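Long-range contact in fimbrial subunit CupB6 (Pseudomonas aeruginosa, PDB 5CYL), which probably mediates adhesion in biofilm formation as the tip adhesin of a chaperone-usher pilus: residues G61-G66 with N153-D158. Residues are numbered along the deposited sequence; the frame is centred on the assembly and turned at random.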
ATOM      1  N   GLY A  61      18.012  28.330   1.263  1.00 51.13           N
ATOM      2  CA  GLY A  61      17.346  28.066  -0.010  1.00 51.58           C
ATOM      3  C   GLY A  61      17.156  26.577  -0.271  1.00 50.54           C
ATOM      4  O   GLY A  61      17.859  25.748   0.294  1.00 50.40           O
ATOM      5  N   GLY A  62      16.213  26.245  -1.142  1.00 49.18           N
ATOM      6  CA  GLY A  62      16.026  24.862  -1.590  1.00 47.24           C
ATOM      7  C   GLY A  62      15.600  24.785  -3.027  1.00 46.48           C
ATOM      8  O   GLY A  62      15.006  25.700  -3.560  1.00 45.06           O
ATOM      9  N   ASN A  63      15.939  23.696  -3.685  1.00 48.33           N
ATOM     10  CA  ASN A  63      15.292  23.364  -4.953  1.00 49.63           C
ATOM     11  C   ASN A  63      15.523  21.899  -5.274  1.00 51.67           C
ATOM     12  O   ASN A  63      16.449  21.279  -4.761  1.00 56.01           O
ATOM     13  CB  ASN A  63      15.825  24.229  -6.075  1.00 51.12           C
ATOM     14  CG  ASN A  63      17.217  23.845  -6.480  1.00 51.82           C
ATOM     15  OD1 ASN A  63      18.025  23.399  -5.678  1.00 54.56           O
ATOM     16  ND2 ASN A  63      17.513  24.019  -7.744  1.00 50.72           N
ATOM     17  N   TRP A  64      14.678  21.347  -6.129  1.00 50.21           N
ATOM     18  CA  TRP A  64      14.806  19.971  -6.586  1.00 44.09           C
ATOM     19  C   TRP A  64      15.419  20.057  -7.961  1.00 47.62           C
ATOM     20  O   TRP A  64      14.921  20.782  -8.840  1.00 51.62           O
ATOM     21  CB  TRP A  64      13.446  19.270  -6.696  1.00 37.40           C
ATOM     22  CG  TRP A  64      12.899  18.733  -5.434  1.00 34.93           C
ATOM     23  CD1 TRP A  64      11.998  19.341  -4.623  1.00 38.29           C
ATOM     24  CD2 TRP A  64      13.178  17.467  -4.825  1.00 33.08           C
ATOM     25  NE1 TRP A  64      11.717  18.541  -3.518  1.00 36.87           N
ATOM     26  CE2 TRP A  64      12.415  17.378  -3.644  1.00 32.86           C
ATOM     27  CE3 TRP A  64      13.985  16.399  -5.168  1.00 33.17           C
ATOM     28  CZ2 TRP A  64      12.475  16.284  -2.791  1.00 31.24           C
ATOM     29  CZ3 TRP A  64      14.015  15.284  -4.315  1.00 32.85           C
ATOM     30  CH2 TRP A  64      13.272  15.253  -3.149  1.00 30.28           C
ATOM     31  N   SER A  65      16.492  19.316  -8.179  1.00 51.20           N
ATOM     32  CA  SER A  65      17.070  19.229  -9.538  1.00 54.38           C
ATOM     33  C   SER A  65      17.051  17.789 -10.012  1.00 56.35           C
ATOM     34  O   SER A  65      16.798  16.839  -9.249  1.00 54.88           O
ATOM     35  CB  SER A  65      18.492  19.780  -9.580  1.00 51.03           C
ATOM     36  OG  SER A  65      19.241  19.217  -8.526  1.00 50.38           O
ATOM     37  N   GLY A  66      17.304  17.602 -11.300  1.00 58.90           N
ATOM     38  CA  GLY A  66      17.349  16.252 -11.874  1.00 56.46           C
ATOM     39  C   GLY A  66      16.022  15.809 -12.427  1.00 55.12           C
ATOM     40  O   GLY A  66      15.871  14.689 -12.908  1.00 56.22           O
ATOM     41  N   ASN A 153      18.350  19.759  -3.087  1.00 48.25           N
ATOM     42  CA  ASN A 153      19.443  20.661  -2.699  1.00 47.52           C
ATOM     43  C   ASN A 153      19.033  21.695  -1.668  1.00 47.60           C
ATOM     44  O   ASN A 153      18.102  22.462  -1.881  1.00 45.75           O
ATOM     45  CB  ASN A 153      19.999  21.360  -3.917  1.00 46.02           C
ATOM     46  CG  ASN A 153      20.220  20.409  -5.074  1.00 49.04           C
ATOM     47  OD1 ASN A 153      21.196  19.649  -5.105  1.00 49.92           O
ATOM     48  ND2 ASN A 153      19.340  20.467  -6.035  1.00 50.81           N
ATOM     49  N   LEU A 154      19.719  21.672  -0.539  1.00 47.16           N
ATOM     50  CA  LEU A 154      19.545  22.695   0.481  1.00 48.83           C
ATOM     51  C   LEU A 154      20.725  23.643   0.412  1.00 50.26           C
ATOM     52  O   LEU A 154      21.875  23.224   0.438  1.00 54.38           O
ATOM     53  CB  LEU A 154      19.456  22.047   1.863  1.00 46.80           C
ATOM     54  CG  LEU A 154      18.389  20.959   1.994  1.00 46.79           C
ATOM     55  CD1 LEU A 154      18.311  20.417   3.414  1.00 42.48           C
ATOM     56  CD2 LEU A 154      17.022  21.491   1.574  1.00 45.42           C
ATOM     57  N   TRP A 155      20.449  24.926   0.346  1.00 49.79           N
ATOM     58  CA  TRP A 155      21.520  25.926   0.304  1.00 47.61           C
ATOM     59  C   TRP A 155      21.534  26.808   1.542  1.00 43.97           C
ATOM     60  O   TRP A 155      20.568  27.533   1.790  1.00 46.17           O
ATOM     61  CB  TRP A 155      21.333  26.812  -0.903  1.00 50.26           C
ATOM     62  CG  TRP A 155      21.302  26.064  -2.200  1.00 55.54           C
ATOM     63  CD1 TRP A 155      20.305  25.268  -2.657  1.00 59.31           C
ATOM     64  CD2 TRP A 155      22.311  26.066  -3.214  1.00 59.03           C
ATOM     65  NE1 TRP A 155      20.613  24.783  -3.899  1.00 65.88           N
ATOM     66  CE2 TRP A 155      21.846  25.254  -4.264  1.00 63.98           C
ATOM     67  CE3 TRP A 155      23.564  26.680  -3.336  1.00 58.54           C
ATOM     68  CZ2 TRP A 155      22.584  25.035  -5.429  1.00 67.06           C
ATOM     69  CZ3 TRP A 155      24.301  26.472  -4.494  1.00 61.49           C
ATOM     70  CH2 TRP A 155      23.814  25.648  -5.528  1.00 64.21           C
ATOM     71  N   ALA A 156      22.611  26.788   2.312  1.00 42.46           N
ATOM     72  CA  ALA A 156      22.846  27.883   3.296  1.00 44.29           C
ATOM     73  C   ALA A 156      23.783  28.914   2.703  1.00 41.41           C
ATOM     74  O   ALA A 156      24.928  28.607   2.445  1.00 46.33           O
ATOM     75  CB  ALA A 156      23.430  27.353   4.581  1.00 45.07           C
ATOM     76  N   VAL A 157      23.306  30.122   2.473  1.00 41.01           N
ATOM     77  CA  VAL A 157      24.097  31.151   1.770  1.00 43.61           C
ATOM     78  C   VAL A 157      24.179  32.464   2.556  1.00 50.90           C
ATOM     79  O   VAL A 157      23.138  33.038   2.942  1.00 52.66           O
ATOM     80  CB  VAL A 157      23.536  31.429   0.359  1.00 40.78           C
ATOM     81  CG1 VAL A 157      24.346  32.498  -0.374  1.00 37.78           C
ATOM     82  CG2 VAL A 157      23.508  30.158  -0.465  1.00 40.54           C
ATOM     83  N   ASP A 158      25.409  32.916   2.805  1.00 54.08           N
ATOM     84  CA  ASP A 158      25.625  34.181   3.507  1.00 54.21           C
ATOM     85  C   ASP A 158      25.372  35.335   2.546  1.00 52.62           C
ATOM     86  O   ASP A 158      25.875  35.324   1.417  1.00 52.55           O
ATOM     87  CB  ASP A 158      27.032  34.235   4.112  1.00 57.14           C
ATOM     88  CG  ASP A 158      27.353  35.600   4.745  1.00 61.18           C
ATOM     89  OD1 ASP A 158      27.631  36.573   4.006  1.00 62.25           O
ATOM     90  OD2 ASP A 158      27.334  35.706   5.990  1.00 59.95           O
TER
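Asn-153 faces Asn-63, and Trp-155 faces Gly-61, in hydrogen-bonded pairs of an antiparallel ladder between the two central strands of a four-stranded sheet, in the N-terminal β-domain of this two-domain adhesin. Gly-62 and Leu-154 form the non-hydrogen-bonded pair between them, with Leu-154 turned to the opposite face, against Phe-12 and Leu-43.

The side chain of Asn-153 runs out toward the end of strand 56-65. Its CB rests 3.3 Å from Asn-63 OD1. A chi1 of -45° sets CG trans to the carbonyl carbon and carries the amide across. Its OD1 is hydrogen-bonded to Ser-187 OG on the neighbouring strand 185-189. ND2 donates to three acceptors, so at least one N-H is shared: Ser-65 OG, in its amide plane at 2.8 Å, takes the straightest bond (161°); Asn-63 OD1, at 3.2 Å, is tilted out of that plane, the two amides being turned 43° apart; and the backbone O of Asn-63, at 3.3 Å, is approached from above its carbonyl plane. That same O accepts from Asn-153 N at 3.0 Å.

Asn-63 is steadied by its own ND2, bonded to Asp-102 O. Beside it the Trp-155 indole presents its edge, and NE1 makes a weak hydrogen bond of 3.4 Å to Asn-63 OD1.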